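Side-chain contacts in SCO1/SenC family lipoprotein (Bacillus anthracis, PDB 4HDE), which probably helps deliver copper during cytochrome c oxidase assembly, as a lipoprotein of the SCO1/SenC family with a thioredoxin-like fold: residues Ser136-Leu139 / Lys145-Lys148; Val34-Phe39 / Arg163-Leu168; Lys28-Lys33 / Asp68-Ser73; Gln59-Glu64 / Thr156-Ile161. One frame throughout, in Å; residues are numbered along the deposited sequence.

All four contacts bear on the five-stranded mixed sheet of a thioredoxin-like domain or on the helices lying against it. Contact 2 is central: its centre is about 7 Å from that of contact 1 and about 9 Å from those of contacts 3 and 4, whereas contacts 3 and 4 are about 16 Å apart. Contact 1 pairs the last two strands, contact 2 lays helix 158-169 on strand 35-40, and contact 4 joins the same helix to helix 48-64. Contact 3 lies on the opposite face, against strand 70-75. Along the chain, contact 2 spans contacts 1 and 4, while contact 3 alternates with contacts 2 and 4 and closes before contact 1 opens.

Contact 1 (Ser136-Leu139 / Lys145-Lys148); sequences SFYL and KVMK
At Leu139 the first torsion (chi1 180°) sets CG opposite the main-chain nitrogen, while Lys148 turns CG anti to its carbonyl carbon (chi1 -65°), and the two side chains accordingly part company beyond CB, where they come within 4.1 Å of each other (CB to CB). Most of the contact is therefore made by the main chain. Leu139 N donates to Lys148 O at 2.9 Å. Leu139 O receives Met147 N at 2.7 Å, and Lys148 N at 3.3 Å in a weak bond. Two consecutive residues thus face a single one, which defines a classic beta bulge in the hairpin of strands 136-140 and 146-151. The local strand directions differ by 116°, well short of antiparallel. Behind Leu139 lies helix 158-169, which it touches at Asp164, Met165 and Leu168. On the other face of the sheet, the CG1 methyl of Val146 approaches Tyr138 CB at 4.0 Å and meets the ring obliquely; Tyr138 and Phe119 also form a T-shaped (edge-to-face) ring pair. Tyr138 CA also points a hydrogen at Lys148 O, 3.3 Å away. The selenomethionine Met147 offers its CB to Leu139 O at 3.8 Å, then bends away towards Pro7 and Asn9, while Lys148 NZ is bonded to Arg5 O.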
loop_
_atom_site.group_PDB
_atom_site.type_symbol
_atom_site.label_atom_id
_atom_site.label_comp_id
_atom_site.label_asym_id
_atom_site.label_seq_id
_atom_site.Cartn_x
_atom_site.Cartn_y
_atom_site.Cartn_z
ATOM N N SER A 136 7.360 -1.809 4.844
ATOM C CA SER A 136 6.353 -2.718 5.399
ATOM C C SER A 136 5.093 -2.800 4.545
ATOM O O SER A 136 4.807 -1.910 3.737
ATOM C CB SER A 136 5.944 -2.274 6.806
ATOM O OG SER A 136 7.038 -2.316 7.701
ATOM N N PHE A 137 4.337 -3.876 4.741
ATOM C CA PHE A 137 2.946 -3.946 4.310
ATOM C C PHE A 137 2.083 -3.746 5.562
ATOM O O PHE A 137 2.392 -4.292 6.616
ATOM C CB PHE A 137 2.608 -5.321 3.723
ATOM C CG PHE A 137 3.278 -5.642 2.399
ATOM C CD1 PHE A 137 3.938 -4.671 1.642
ATOM C CD2 PHE A 137 3.196 -6.938 1.898
ATOM C CE1 PHE A 137 4.537 -5.009 0.426
ATOM C CE2 PHE A 137 3.785 -7.279 0.691
ATOM C CZ PHE A 137 4.448 -6.318 -0.048
ATOM N N TYR A 138 1.002 -2.991 5.434
ATOM C CA TYR A 138 0.096 -2.719 6.544
ATOM C C TYR A 138 -1.295 -3.237 6.246
ATOM O O TYR A 138 -1.835 -2.979 5.173
ATOM C CB TYR A 138 0.013 -1.212 6.794
ATOM C CG TYR A 138 1.346 -0.576 7.076
ATOM C CD1 TYR A 138 1.842 -0.494 8.370
ATOM C CD2 TYR A 138 2.113 -0.058 6.048
ATOM C CE1 TYR A 138 3.072 0.098 8.626
ATOM C CE2 TYR A 138 3.340 0.526 6.293
ATOM C CZ TYR A 138 3.811 0.599 7.575
ATOM O OH TYR A 138 5.035 1.188 7.812
ATOM N N LEU A 139 -1.878 -3.949 7.202
ATOM C CA LEU A 139 -3.240 -4.456 7.078
ATOM C C LEU A 139 -4.185 -3.521 7.817
ATOM O O LEU A 139 -4.024 -3.292 9.018
ATOM C CB LEU A 139 -3.343 -5.875 7.644
ATOM C CG LEU A 139 -4.718 -6.537 7.583
ATOM C CD1 LEU A 139 -5.137 -6.757 6.145
ATOM C CD2 LEU A 139 -4.691 -7.856 8.348
ATOM N N LYS A 145 -8.799 1.298 10.609
ATOM C CA LYS A 145 -7.646 1.370 11.504
ATOM C C LYS A 145 -6.553 0.422 11.038
ATOM O O LYS A 145 -6.830 -0.684 10.572
ATOM C CB LYS A 145 -8.062 0.999 12.932
ATOM C CG LYS A 145 -9.225 1.817 13.494
ATOM C CD LYS A 145 -8.888 3.295 13.589
ATOM C CE LYS A 145 -10.067 4.095 14.134
ATOM N NZ LYS A 145 -9.858 5.565 13.994
ATOM N N VAL A 146 -5.299 0.840 11.174
ATOM C CA VAL A 146 -4.204 -0.072 10.880
ATOM C C VAL A 146 -4.122 -1.104 11.990
ATOM O O VAL A 146 -4.066 -0.748 13.173
ATOM C CB VAL A 146 -2.864 0.655 10.767
ATOM C CG1 VAL A 146 -1.834 -0.271 10.172
ATOM C CG2 VAL A 146 -3.007 1.912 9.923
HETATM N N MSE A 147 -4.122 -2.373 11.607
HETATM C CA MSE A 147 -4.158 -3.443 12.585
HETATM C C MSE A 147 -2.871 -4.259 12.664
HETATM O O MSE A 147 -2.526 -4.737 13.736
HETATM C CB MSE A 147 -5.379 -4.342 12.358
HETATM C CG MSE A 147 -6.709 -3.585 12.484
HETATM SE SE MSE A 147 -6.980 -2.663 14.196
HETATM C CE MSE A 147 -8.110 -3.995 15.054
ATOM N N LYS A 148 -2.166 -4.415 11.543
ATOM C CA LYS A 148 -0.957 -5.242 11.519
ATOM C C LYS A 148 0.074 -4.677 10.559
ATOM O O LYS A 148 -0.276 -4.021 9.577
ATOM C CB LYS A 148 -1.302 -6.675 11.086
ATOM C CG LYS A 148 -2.196 -7.443 12.052
ATOM C CD LYS A 148 -1.418 -7.758 13.310
ATOM C CE LYS A 148 -1.931 -8.992 14.011
ATOM N NZ LYS A 148 -0.898 -9.501 14.955
#

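Contact 2 (Val34-Phe39 / Arg163-Leu168); sequences VWVADF and RDMKRL
Val34 and Leu168 mark the closest backbone approach of segments 34-39 and 163-168, with 7.5 Å between their CA atoms, a spacing that only side chains can bridge. Both point their CB atoms at the opposite segment. Val34 uses its two methyls separately: CG1 rests 3.9 Å from Leu168 CD1, and CG2 lies 4.0 Å from Leu168 CB. One turn earlier on the helix, the selenomethionine Met165 is extended beyond CG (chi2 168°, chi3 167°), and this straight reach carries its terminal methyl across to the strand. There Met165 CE meets Val36 CG2 at 3.4 Å, tighter than usual for two methyl carbons, with the side chains crossing at about a right angle. The spacing is that of a helix laid on a sheet: residues three apart on helix 158-169 match residues two apart in 34-39, as expected where an alpha helix packs on the central sheet of the thioredoxin fold. Val36 also touches Met55 of helix 48-64, so both helices share this face. On the helix itself, Arg163 grips Asp164 side-on: its NE (3.1 Å) and NH1 (3.3 Å) both bond to Asp164 OD1, from the same face of the carboxylate plane and close to the guanidinium plane. Asp164 OD2 is held separately by Tyr150 OH, which leaves both carboxylate oxygens engaged and should help fix the rotation of the group.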
loop_
_atom_site.group_PDB
_atom_site.type_symbol
_atom_site.label_atom_id
_atom_site.label_comp_id
_atom_site.label_asym_id
_atom_site.label_seq_id
_atom_site.Cartn_x
_atom_site.Cartn_y
_atom_site.Cartn_z
ATOM N N VAL A 34 -11.384 -4.379 3.792
ATOM C CA VAL A 34 -10.092 -4.771 4.331
ATOM C C VAL A 34 -9.075 -4.436 3.253
ATOM O O VAL A 34 -9.262 -4.783 2.079
ATOM C CB VAL A 34 -10.074 -6.285 4.645
ATOM C CG1 VAL A 34 -8.670 -6.758 5.057
ATOM C CG2 VAL A 34 -11.089 -6.603 5.736
ATOM N N TRP A 35 -8.009 -3.740 3.630
ATOM C CA TRP A 35 -7.001 -3.391 2.646
ATOM C C TRP A 35 -5.577 -3.459 3.166
ATOM O O TRP A 35 -5.328 -3.461 4.367
ATOM C CB TRP A 35 -7.302 -2.044 1.977
ATOM C CG TRP A 35 -7.476 -0.825 2.852
ATOM C CD1 TRP A 35 -8.513 -0.557 3.692
ATOM C CD2 TRP A 35 -6.623 0.330 2.893
ATOM N NE1 TRP A 35 -8.354 0.687 4.266
ATOM C CE2 TRP A 35 -7.198 1.247 3.793
ATOM C CE3 TRP A 35 -5.425 0.673 2.256
ATOM C CZ2 TRP A 35 -6.615 2.483 4.083
ATOM C CZ3 TRP A 35 -4.851 1.910 2.541
ATOM C CH2 TRP A 35 -5.443 2.793 3.448
ATOM N N VAL A 36 -4.655 -3.585 2.220
ATOM C CA VAL A 36 -3.237 -3.671 2.522
ATOM C C VAL A 36 -2.536 -2.517 1.835
ATOM O O VAL A 36 -2.757 -2.270 0.649
ATOM C CB VAL A 36 -2.649 -4.988 2.011
ATOM C CG1 VAL A 36 -1.181 -5.097 2.373
ATOM C CG2 VAL A 36 -3.421 -6.165 2.592
ATOM N N ALA A 37 -1.706 -1.802 2.587
ATOM C CA ALA A 37 -0.998 -0.628 2.072
ATOM C C ALA A 37 0.521 -0.830 2.057
ATOM O O ALA A 37 1.093 -1.469 2.952
ATOM C CB ALA A 37 -1.337 0.588 2.906
ATOM N N ASP A 38 1.169 -0.278 1.032
ATOM C CA ASP A 38 2.604 -0.060 1.079
ATOM C C ASP A 38 2.971 1.304 0.485
ATOM O O ASP A 38 2.109 2.006 -0.057
ATOM C CB ASP A 38 3.386 -1.234 0.455
ATOM C CG ASP A 38 3.275 -1.303 -1.060
ATOM O OD1 ASP A 38 2.421 -0.622 -1.654
ATOM O OD2 ASP A 38 4.052 -2.085 -1.678
ATOM N N PHE A 39 4.248 1.655 0.614
ATOM C CA PHE A 39 4.821 2.901 0.095
ATOM C C PHE A 39 5.940 2.544 -0.870
ATOM O O PHE A 39 6.765 1.685 -0.570
ATOM C CB PHE A 39 5.355 3.754 1.246
ATOM C CG PHE A 39 4.274 4.322 2.118
ATOM C CD1 PHE A 39 3.803 5.605 1.902
ATOM C CD2 PHE A 39 3.715 3.573 3.146
ATOM C CE1 PHE A 39 2.794 6.142 2.695
ATOM C CE2 PHE A 39 2.703 4.108 3.942
ATOM C CZ PHE A 39 2.243 5.393 3.710
ATOM N N ARG A 163 -4.008 -15.477 7.227
ATOM C CA ARG A 163 -4.680 -15.826 8.481
ATOM C C ARG A 163 -5.380 -14.601 9.071
ATOM O O ARG A 163 -6.541 -14.666 9.491
ATOM C CB ARG A 163 -3.653 -16.391 9.480
ATOM C CG ARG A 163 -4.150 -16.597 10.913
ATOM C CD ARG A 163 -2.980 -16.616 11.910
ATOM N NE ARG A 163 -2.279 -15.335 11.925
ATOM C CZ ARG A 163 -1.027 -15.161 12.338
ATOM N NH1 ARG A 163 -0.480 -13.951 12.295
ATOM N NH2 ARG A 163 -0.317 -16.194 12.778
ATOM N N ASP A 164 -4.658 -13.495 9.123
ATOM C CA ASP A 164 -5.212 -12.266 9.683
ATOM C C ASP A 164 -6.379 -11.716 8.846
ATOM O O ASP A 164 -7.375 -11.226 9.399
ATOM C CB ASP A 164 -4.108 -11.217 9.859
ATOM C CG ASP A 164 -3.070 -11.620 10.904
ATOM O OD1 ASP A 164 -3.358 -12.476 11.760
ATOM O OD2 ASP A 164 -1.948 -11.056 10.884
HETATM N N MSE A 165 -6.261 -11.794 7.523
HETATM C CA MSE A 165 -7.372 -11.430 6.650
HETATM C C MSE A 165 -8.594 -12.285 6.921
HETATM O O MSE A 165 -9.720 -11.778 6.943
HETATM C CB MSE A 165 -6.971 -11.575 5.185
HETATM C CG MSE A 165 -6.033 -10.523 4.672
HETATM SE SE MSE A 165 -5.329 -11.045 2.948
HETATM C CE MSE A 165 -4.558 -9.346 2.457
ATOM N N LYS A 166 -8.387 -13.587 7.106
ATOM C CA LYS A 166 -9.504 -14.475 7.391
ATOM C C LYS A 166 -10.190 -14.098 8.694
ATOM O O LYS A 166 -11.406 -14.130 8.782
ATOM C CB LYS A 166 -9.054 -15.932 7.432
ATOM C CG LYS A 166 -8.701 -16.487 6.069
ATOM C CD LYS A 166 -8.367 -17.960 6.153
ATOM C CE LYS A 166 -8.102 -18.539 4.774
ATOM N NZ LYS A 166 -7.785 -19.989 4.844
ATOM N N ARG A 167 -9.407 -13.708 9.695
ATOM C CA ARG A 167 -9.992 -13.277 10.958
ATOM C C ARG A 167 -10.857 -12.026 10.763
ATOM O O ARG A 167 -11.949 -11.933 11.325
ATOM C CB ARG A 167 -8.901 -13.010 12.002
ATOM C CG ARG A 167 -8.116 -14.231 12.465
ATOM C CD ARG A 167 -8.992 -15.274 13.138
ATOM N NE ARG A 167 -9.571 -16.202 12.170
ATOM C CZ ARG A 167 -8.898 -17.187 11.580
ATOM N NH1 ARG A 167 -7.614 -17.381 11.858
ATOM N NH2 ARG A 167 -9.510 -17.986 10.711
ATOM N N LEU A 168 -10.371 -11.069 9.977
ATOM C CA LEU A 168 -11.122 -9.836 9.746
ATOM C C LEU A 168 -12.405 -10.082 8.963
ATOM O O LEU A 168 -13.376 -9.335 9.100
ATOM C CB LEU A 168 -10.273 -8.796 9.014
ATOM C CG LEU A 168 -9.086 -8.230 9.786
ATOM C CD1 LEU A 168 -8.331 -7.245 8.921
ATOM C CD2 LEU A 168 -9.544 -7.550 11.073
#

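Contact 3 (Lys28-Lys33 / Asp68-Ser73)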
loop_
_atom_site.group_PDB
_atom_site.type_symbol
_atom_site.label_atom_id
_atom_site.label_comp_id
_atom_site.label_asym_id
_atom_site.label_seq_id
_atom_site.Cartn_x
_atom_site.Cartn_y
_atom_site.Cartn_z
ATOM N N LYS A 28 -12.958 7.272 1.048
ATOM C CA LYS A 28 -14.339 7.116 0.604
ATOM C C LYS A 28 -14.551 5.714 0.025
ATOM O O LYS A 28 -15.570 5.078 0.280
ATOM C CB LYS A 28 -14.690 8.191 -0.429
ATOM C CG LYS A 28 -16.069 8.057 -1.052
ATOM C CD LYS A 28 -16.281 9.127 -2.110
ATOM C CE LYS A 28 -17.684 9.064 -2.698
ATOM N NZ LYS A 28 -17.886 7.856 -3.543
ATOM N N ASP A 29 -13.582 5.237 -0.742
ATOM C CA ASP A 29 -13.665 3.935 -1.386
ATOM C C ASP A 29 -13.333 2.792 -0.438
ATOM O O ASP A 29 -13.900 1.710 -0.540
ATOM C CB ASP A 29 -12.708 3.909 -2.574
ATOM C CG ASP A 29 -12.890 5.105 -3.468
ATOM O OD1 ASP A 29 -13.726 5.029 -4.385
ATOM O OD2 ASP A 29 -12.231 6.132 -3.222
ATOM N N LEU A 30 -12.415 3.047 0.483
ATOM C CA LEU A 30 -11.809 2.001 1.294
ATOM C C LEU A 30 -12.510 1.730 2.623
ATOM O O LEU A 30 -12.364 0.645 3.188
ATOM C CB LEU A 30 -10.342 2.353 1.545
ATOM C CG LEU A 30 -9.444 2.341 0.309
ATOM C CD1 LEU A 30 -8.164 3.112 0.621
ATOM C CD2 LEU A 30 -9.158 0.927 -0.168
ATOM N N LYS A 31 -13.252 2.705 3.137
ATOM C CA LYS A 31 -13.932 2.543 4.415
ATOM C C LYS A 31 -14.986 1.448 4.306
ATOM O O LYS A 31 -15.923 1.546 3.521
ATOM C CB LYS A 31 -14.556 3.862 4.871
ATOM C CG LYS A 31 -15.217 3.812 6.245
ATOM C CD LYS A 31 -14.185 3.589 7.341
ATOM C CE LYS A 31 -14.800 3.730 8.730
ATOM N NZ LYS A 31 -15.394 5.082 8.965
ATOM N N GLY A 32 -14.840 0.403 5.115
ATOM C CA GLY A 32 -15.705 -0.758 5.013
ATOM C C GLY A 32 -15.049 -1.949 4.336
ATOM O O GLY A 32 -15.620 -3.044 4.310
ATOM N N LYS A 33 -13.862 -1.750 3.783
ATOM C CA LYS A 33 -13.122 -2.829 3.146
ATOM C C LYS A 33 -11.869 -3.154 3.949
ATOM O O LYS A 33 -11.358 -2.319 4.702
ATOM C CB LYS A 33 -12.767 -2.467 1.697
ATOM C CG LYS A 33 -13.984 -2.401 0.760
ATOM C CD LYS A 33 -13.612 -1.920 -0.631
ATOM C CE LYS A 33 -14.811 -1.925 -1.552
ATOM N NZ LYS A 33 -15.218 -3.322 -1.867
ATOM N N ASP A 68 -11.852 -11.129 -0.094
ATOM C CA ASP A 68 -12.198 -9.917 -0.807
ATOM C C ASP A 68 -11.467 -8.788 -0.106
ATOM O O ASP A 68 -11.903 -8.340 0.955
ATOM C CB ASP A 68 -13.709 -9.716 -0.714
ATOM C CG ASP A 68 -14.212 -8.606 -1.599
ATOM O OD1 ASP A 68 -13.389 -7.834 -2.132
ATOM O OD2 ASP A 68 -15.443 -8.506 -1.756
ATOM N N VAL A 69 -10.347 -8.357 -0.684
ATOM C CA VAL A 69 -9.519 -7.326 -0.079
ATOM C C VAL A 69 -9.047 -6.348 -1.153
ATOM O O VAL A 69 -9.129 -6.632 -2.348
ATOM C CB VAL A 69 -8.305 -7.944 0.631
ATOM C CG1 VAL A 69 -8.769 -8.902 1.736
ATOM C CG2 VAL A 69 -7.429 -8.676 -0.370
ATOM N N GLN A 70 -8.548 -5.196 -0.707
ATOM C CA GLN A 70 -7.999 -4.172 -1.597
ATOM C C GLN A 70 -6.517 -3.977 -1.328
ATOM O O GLN A 70 -6.031 -4.205 -0.223
ATOM C CB GLN A 70 -8.703 -2.832 -1.367
ATOM C CG GLN A 70 -10.185 -2.859 -1.684
ATOM C CD GLN A 70 -10.464 -3.007 -3.163
ATOM O OE1 GLN A 70 -9.822 -2.366 -4.002
ATOM N NE2 GLN A 70 -11.443 -3.843 -3.496
ATOM N N PHE A 71 -5.804 -3.543 -2.364
ATOM C CA PHE A 71 -4.389 -3.216 -2.264
ATOM C C PHE A 71 -4.184 -1.777 -2.661
ATOM O O PHE A 71 -4.792 -1.298 -3.621
ATOM C CB PHE A 71 -3.570 -4.161 -3.144
ATOM C CG PHE A 71 -3.640 -5.590 -2.684
ATOM C CD1 PHE A 71 -2.776 -6.047 -1.715
ATOM C CD2 PHE A 71 -4.618 -6.443 -3.168
ATOM C CE1 PHE A 71 -2.865 -7.357 -1.255
ATOM C CE2 PHE A 71 -4.708 -7.742 -2.715
ATOM C CZ PHE A 71 -3.840 -8.192 -1.760
ATOM N N VAL A 72 -3.341 -1.091 -1.897
ATOM C CA VAL A 72 -3.059 0.319 -2.138
ATOM C C VAL A 72 -1.570 0.556 -2.003
ATOM O O VAL A 72 -0.966 0.190 -0.999
ATOM C CB VAL A 72 -3.815 1.223 -1.139
ATOM C CG1 VAL A 72 -3.449 2.699 -1.335
ATOM C CG2 VAL A 72 -5.322 1.018 -1.271
ATOM N N SER A 73 -0.985 1.170 -3.028
ATOM C CA SER A 73 0.420 1.575 -2.988
ATOM C C SER A 73 0.498 3.089 -3.100
ATOM O O SER A 73 0.040 3.658 -4.090
ATOM C CB SER A 73 1.197 0.959 -4.153
ATOM O OG SER A 73 1.152 -0.468 -4.108
HETATM O O HOH W 1 -12.925 -5.291 -1.451
#
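Beside the amide of Gln70, the chain of Lys33 passes to one side of the plane, beyond the rim at CG and NE2: Lys33 CD touches Gln70 CG at 3.7 Å and is 4.1 Å from Gln70 NE2. At the nitrogen end of the amide sits a water, which accepts from Gln70 NE2 at 2.9 Å and from Lys33 NZ at 3.1 Å, and donates to the Asp68 carboxylate through OD1 at 2.7 Å. The bend at chi4 (-70°), after an otherwise extended lysine chain, turns NZ to this water. Lys33 NZ and Asp68 OD1 remain 4.9 Å apart, hence the opposite charges are linked through the water and make no direct salt bridge. Deeper in, Leu30 CD2 touches both Gln70 CB and Val72 CG2, 4.0 Å from each. The intervening chain folds back in a type II beta turn from Leu30 to Lys33. Leu30, Gln70 and Val72 all touch Trp35 of the adjoining strand 35-40. Strand 70-75 runs parallel to that strand and to strand 100-103, between the two, while Phe71 points to its other face, against helix 48-64.

Contact 4 (Gln59-Glu64 / Thr156-Ile161); sequences QKMAKE and TPYEDI
A Met-aromatic contact joins the C-terminal end of helix 48-64 to the first turn of helix 158-169, two helices on the same face of the thioredoxin-like sheet. The selenium of selenomethionine Met61 lies 4.5 Å from the centroid of the Tyr158 ring, 38° off the ring normal, an oblique approach displaced toward the root of the side chain. The individual distances agree: Met61 SE is 3.7 Å from Tyr158 CB and 3.9 Å from Tyr158 CG. The bend at the end of the methionine chain (chi3 73°) folds the methyl back over the same root, leaving Met61 CE 3.8 Å from Tyr158 CB. As a whole the two side chains cross at about a right angle. On the other side of the ring plane from the selenium stands Thr156 CG2, 3.7 Å above it and offset toward the rim, so the tyrosine is flanked by a residue of its own segment as well as by the facing helix. Glu159 adds a marginal touch, Met61 CE to Glu159 OE2. Pro157 occupies the N-cap position and is the centre of an inverse gamma turn, closed by a weak bond from Tyr158 N to Thr156 O; this sharp bend starts the helix where Tyr158 faces Met61. The ring also makes a cation-pi contact with Lys57, and the tyrosine side chain touches Asn54, both on helix 48-64. Further toward the sheet, Ile161 touches Leu58 of helix 48-64 and Tyr150 of strand 146-151, and Pro157 touches that same tyrosine.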
loop_
_atom_site.group_PDB
_atom_site.type_symbol
_atom_site.label_atom_id
_atom_site.label_comp_id
_atom_site.label_asym_id
_atom_site.label_seq_id
_atom_site.Cartn_x
_atom_site.Cartn_y
_atom_site.Cartn_z
ATOM N N GLN A 59 -1.752 -10.752 -3.503
ATOM C CA GLN A 59 -2.994 -10.528 -4.231
ATOM C C GLN A 59 -3.530 -11.837 -4.811
ATOM O O GLN A 59 -4.715 -12.164 -4.681
ATOM C CB GLN A 59 -2.770 -9.503 -5.346
ATOM C CG GLN A 59 -3.997 -9.228 -6.201
ATOM C CD GLN A 59 -3.699 -8.371 -7.423
ATOM O OE1 GLN A 59 -2.709 -8.585 -8.129
ATOM N NE2 GLN A 59 -4.586 -7.421 -7.710
ATOM N N LYS A 60 -2.652 -12.604 -5.451
ATOM C CA LYS A 60 -3.040 -13.858 -6.070
ATOM C C LYS A 60 -3.494 -14.874 -5.013
ATOM O O LYS A 60 -4.491 -15.584 -5.184
ATOM C CB LYS A 60 -1.868 -14.407 -6.886
ATOM C CG LYS A 60 -2.218 -15.535 -7.820
ATOM C CD LYS A 60 -0.979 -16.028 -8.561
ATOM C CE LYS A 60 -1.291 -16.370 -10.007
ATOM N NZ LYS A 60 -1.644 -15.151 -10.789
HETATM N N MSE A 61 -2.759 -14.944 -3.912
HETATM C CA MSE A 61 -3.087 -15.890 -2.849
HETATM C C MSE A 61 -4.415 -15.540 -2.190
HETATM O O MSE A 61 -5.211 -16.428 -1.865
HETATM C CB MSE A 61 -1.958 -15.938 -1.819
HETATM C CG MSE A 61 -0.682 -16.583 -2.351
HETATM SE SE MSE A 61 0.804 -16.544 -1.096
HETATM C CE MSE A 61 0.188 -17.897 0.178
ATOM N N ALA A 62 -4.660 -14.253 -1.992
ATOM C CA ALA A 62 -5.918 -13.828 -1.386
ATOM C C ALA A 62 -7.095 -14.184 -2.282
ATOM O O ALA A 62 -8.129 -14.659 -1.799
ATOM C CB ALA A 62 -5.892 -12.331 -1.081
ATOM N N LYS A 63 -6.947 -13.959 -3.584
ATOM C CA LYS A 63 -7.999 -14.294 -4.533
ATOM C C LYS A 63 -8.298 -15.798 -4.481
ATOM O O LYS A 63 -9.458 -16.225 -4.483
ATOM C CB LYS A 63 -7.572 -13.892 -5.942
ATOM C CG LYS A 63 -8.679 -14.002 -6.958
ATOM C CD LYS A 63 -9.710 -12.911 -6.720
ATOM C CE LYS A 63 -10.701 -12.819 -7.867
ATOM N NZ LYS A 63 -11.468 -11.541 -7.811
ATOM N N GLU A 64 -7.249 -16.614 -4.439
ATOM C CA GLU A 64 -7.430 -18.061 -4.364
ATOM C C GLU A 64 -8.216 -18.485 -3.122
ATOM O O GLU A 64 -9.023 -19.406 -3.184
ATOM C CB GLU A 64 -6.080 -18.778 -4.420
ATOM C CG GLU A 64 -6.176 -20.305 -4.366
ATOM C CD GLU A 64 -6.905 -20.909 -5.558
ATOM O OE1 GLU A 64 -6.766 -20.380 -6.682
ATOM O OE2 GLU A 64 -7.610 -21.927 -5.373
ATOM N N THR A 156 8.476 -12.023 3.610
ATOM C CA THR A 156 7.077 -11.639 3.750
ATOM C C THR A 156 6.256 -12.847 4.232
ATOM O O THR A 156 6.288 -13.910 3.609
ATOM C CB THR A 156 6.528 -11.111 2.421
ATOM O OG1 THR A 156 7.274 -9.950 2.030
ATOM C CG2 THR A 156 5.060 -10.749 2.549
ATOM N N PRO A 157 5.540 -12.700 5.357
ATOM C CA PRO A 157 4.872 -13.862 5.954
ATOM C C PRO A 157 3.475 -14.062 5.366
ATOM O O PRO A 157 2.464 -13.767 6.024
ATOM C CB PRO A 157 4.787 -13.480 7.429
ATOM C CG PRO A 157 4.641 -11.995 7.407
ATOM C CD PRO A 157 5.489 -11.523 6.241
ATOM N N TYR A 158 3.421 -14.599 4.154
ATOM C CA TYR A 158 2.160 -14.667 3.417
ATOM C C TYR A 158 1.072 -15.389 4.196
ATOM O O TYR A 158 -0.074 -14.946 4.217
ATOM C CB TYR A 158 2.346 -15.341 2.063
ATOM C CG TYR A 158 3.293 -14.584 1.160
ATOM C CD1 TYR A 158 2.879 -13.430 0.498
ATOM C CD2 TYR A 158 4.596 -15.021 0.964
ATOM C CE1 TYR A 158 3.732 -12.739 -0.326
ATOM C CE2 TYR A 158 5.465 -14.320 0.144
ATOM C CZ TYR A 158 5.017 -13.183 -0.500
ATOM O OH TYR A 158 5.865 -12.483 -1.322
ATOM N N GLU A 159 1.430 -16.497 4.832
ATOM C CA GLU A 159 0.458 -17.282 5.580
ATOM C C GLU A 159 -0.106 -16.522 6.783
ATOM O O GLU A 159 -1.302 -16.606 7.058
ATOM C CB GLU A 159 1.068 -18.621 6.005
ATOM C CG GLU A 159 1.416 -19.533 4.843
ATOM C CD GLU A 159 2.740 -19.186 4.165
ATOM O OE1 GLU A 159 3.515 -18.370 4.714
ATOM O OE2 GLU A 159 3.006 -19.740 3.079
ATOM N N ASP A 160 0.747 -15.785 7.495
ATOM C CA ASP A 160 0.308 -14.918 8.597
ATOM C C ASP A 160 -0.695 -13.878 8.110
ATOM O O ASP A 160 -1.726 -13.637 8.743
ATOM C CB ASP A 160 1.502 -14.169 9.209
ATOM C CG ASP A 160 2.313 -15.008 10.190
ATOM O OD1 ASP A 160 2.058 -16.218 10.323
ATOM O OD2 ASP A 160 3.233 -14.440 10.827
ATOM N N ILE A 161 -0.370 -13.228 6.999
ATOM C CA ILE A 161 -1.245 -12.198 6.450
ATOM C C ILE A 161 -2.598 -12.774 6.049
ATOM O O ILE A 161 -3.639 -12.210 6.392
ATOM C CB ILE A 161 -0.595 -11.478 5.256
ATOM C CG1 ILE A 161 0.751 -10.871 5.683
ATOM C CG2 ILE A 161 -1.540 -10.395 4.730
ATOM C CD1 ILE A 161 1.560 -10.273 4.548
#